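Local coordinates for protein alpha-galactosidase (PDB 6LCJ) that assembles as a hexamer and probably releases terminal alpha-linked galactose from oligosaccharides, as a glycoside hydrolase family 36 enzyme, at residues G49-S52 against W53-A56. Numbering follows the deposited sequence.
Sequences GWQS and WSLA
Gln51 and Ser54 close a local type I beta turn in the loop joining antiparallel strands 44-48 and 56-59 of the N-terminal beta domain. Ser54 N donates to Gln51 O at 2.9 Å, from above the carbonyl plane. The hydroxyl of Ser54 reaches back across the turn, where Gln51 N gives Ser54 OG a weak but nearly straight bond (3.3 Å, 168°); the same OG is also bonded to Ala77 O. Gln51 has CG between its backbone N and carbonyl carbon (chi1 50°), and its bent chain brings OE1 over one face of the Trp53 indole, near the rim, 3.5 Å from Trp53 CE3. Amide and ring planes are 49° apart. Gln51 OE1 also takes a weak bond from Trp53 N. Phe305 packs edge-to-face with the same indole. With an alanine at Trp53 the N-H to OE1 bond could persist, but the Gln51 amide would probably be freer to turn and Phe305 would lose its aromatic partner. A beta carbon on Gly49 would run into Ser54 CB and Leu55 O, consistent with a glycine. Ser52 OG, bonded to Arg354 O, and Trp50 NE1, bonded to Glu317 OE2, tie the loop to the beta/alpha barrel. This is a type I beta turn between neighbouring antiparallel strands, its Trp53 lying just past barrel strand 298-303, at the C-terminal strand ends where TIM-barrel active sites generally lie.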
ATOM      1  N   GLY E  49       7.004  11.368  31.839  1.00 23.26           N
ATOM      2  CA  GLY E  49       7.041  12.234  30.673  1.00 25.19           C
ATOM      3  C   GLY E  49       8.079  13.342  30.785  1.00 24.91           C
ATOM      4  O   GLY E  49       8.615  13.657  31.852  1.00 23.95           O
ATOM      5  N   TRP E  50       8.340  13.967  29.636  1.00 25.42           N
ATOM      6  CA  TRP E  50       9.481  14.869  29.505  1.00 23.50           C
ATOM      7  C   TRP E  50       9.261  16.197  30.217  1.00 24.42           C
ATOM      8  O   TRP E  50      10.160  16.689  30.907  1.00 25.30           O
ATOM      9  CB  TRP E  50       9.760  15.130  28.036  1.00 24.93           C
ATOM     10  CG  TRP E  50      10.990  15.943  27.779  1.00 25.15           C
ATOM     11  CD1 TRP E  50      12.198  15.840  28.410  1.00 24.71           C
ATOM     12  CD2 TRP E  50      11.133  16.974  26.802  1.00 23.57           C
ATOM     13  NE1 TRP E  50      13.083  16.744  27.882  1.00 23.92           N
ATOM     14  CE2 TRP E  50      12.459  17.448  26.888  1.00 22.94           C
ATOM     15  CE3 TRP E  50      10.269  17.532  25.841  1.00 24.38           C
ATOM     16  CZ2 TRP E  50      12.943  18.461  26.061  1.00 27.52           C
ATOM     17  CZ3 TRP E  50      10.746  18.531  25.017  1.00 23.83           C
ATOM     18  CH2 TRP E  50      12.074  18.989  25.128  1.00 30.26           C
ATOM     19  N   GLN E  51       8.106  16.823  30.009  1.00 20.30           N
ATOM     20  CA  GLN E  51       7.889  18.191  30.450  1.00 22.06           C
ATOM     21  C   GLN E  51       6.627  18.284  31.317  1.00 23.78           C
ATOM     22  O   GLN E  51       5.937  17.292  31.580  1.00 24.96           O
ATOM     23  CB  GLN E  51       7.837  19.151  29.242  1.00 22.35           C
ATOM     24  CG  GLN E  51       6.909  18.731  28.124  1.00 26.92           C
ATOM     25  CD  GLN E  51       5.942  19.831  27.718  1.00 32.15           C
ATOM     26  OE1 GLN E  51       5.404  20.538  28.575  1.00 29.39           O
ATOM     27  NE2 GLN E  51       5.706  19.974  26.407  1.00 29.28           N
ATOM     28  N   SER E  52       6.347  19.509  31.769  1.00 26.69           N
ATOM     29  CA  SER E  52       5.247  19.784  32.699  1.00 22.87           C
ATOM     30  C   SER E  52       3.947  19.104  32.289  1.00 23.31           C
ATOM     31  O   SER E  52       3.337  18.385  33.085  1.00 28.48           O
ATOM     32  CB  SER E  52       5.031  21.292  32.794  1.00 21.50           C
ATOM     33  OG  SER E  52       6.109  21.906  33.481  1.00 23.33           O
ATOM     34  N   TRP E  53       3.511  19.320  31.044  1.00 25.35           N
ATOM     35  CA  TRP E  53       2.229  18.806  30.575  1.00 21.78           C
ATOM     36  C   TRP E  53       2.276  17.311  30.277  1.00 25.28           C
ATOM     37  O   TRP E  53       1.217  16.678  30.175  1.00 24.87           O
ATOM     38  CB  TRP E  53       1.775  19.591  29.328  1.00 24.13           C
ATOM     39  CG  TRP E  53       1.808  21.087  29.550  1.00 25.90           C
ATOM     40  CD1 TRP E  53       1.512  21.747  30.712  1.00 23.99           C
ATOM     41  CD2 TRP E  53       2.186  22.096  28.606  1.00 27.36           C
ATOM     42  NE1 TRP E  53       1.675  23.095  30.548  1.00 24.96           N
ATOM     43  CE2 TRP E  53       2.089  23.342  29.265  1.00 27.91           C
ATOM     44  CE3 TRP E  53       2.591  22.074  27.265  1.00 27.94           C
ATOM     45  CZ2 TRP E  53       2.386  24.559  28.626  1.00 25.82           C
ATOM     46  CZ3 TRP E  53       2.892  23.301  26.631  1.00 26.85           C
ATOM     47  CH2 TRP E  53       2.778  24.513  27.312  1.00 23.71           C
ATOM     48  N   SER E  54       3.468  16.733  30.155  1.00 25.55           N
ATOM     49  CA  SER E  54       3.594  15.338  29.744  1.00 26.83           C
ATOM     50  C   SER E  54       3.013  14.386  30.789  1.00 26.66           C
ATOM     51  O   SER E  54       2.944  14.693  31.980  1.00 25.28           O
ATOM     52  CB  SER E  54       5.060  14.991  29.488  1.00 23.70           C
ATOM     53  OG  SER E  54       5.540  15.689  28.359  1.00 23.59           O
ATOM     54  N   LEU E  55       2.592  13.215  30.320  1.00 25.06           N
ATOM     55  CA  LEU E  55       2.044  12.209  31.214  1.00 23.58           C
ATOM     56  C   LEU E  55       3.132  11.608  32.098  1.00 28.19           C
ATOM     57  O   LEU E  55       4.178  11.163  31.606  1.00 27.49           O
ATOM     58  CB  LEU E  55       1.366  11.099  30.417  1.00 24.46           C
ATOM     59  CG  LEU E  55       0.883   9.966  31.333  1.00 27.70           C
ATOM     60  CD1 LEU E  55      -0.508  10.241  31.866  1.00 19.79           C
ATOM     61  CD2 LEU E  55       0.956   8.603  30.645  1.00 27.97           C
ATOM     62  N   ALA E  56       2.879  11.592  33.404  1.00 21.89           N
ATOM     63  CA  ALA E  56       3.637  10.793  34.352  1.00 20.78           C
ATOM     64  C   ALA E  56       2.659   9.862  35.056  1.00 27.85           C
ATOM     65  O   ALA E  56       1.715  10.335  35.706  1.00 27.37           O
ATOM     66  CB  ALA E  56       4.372  11.675  35.362  1.00 22.07           C
TER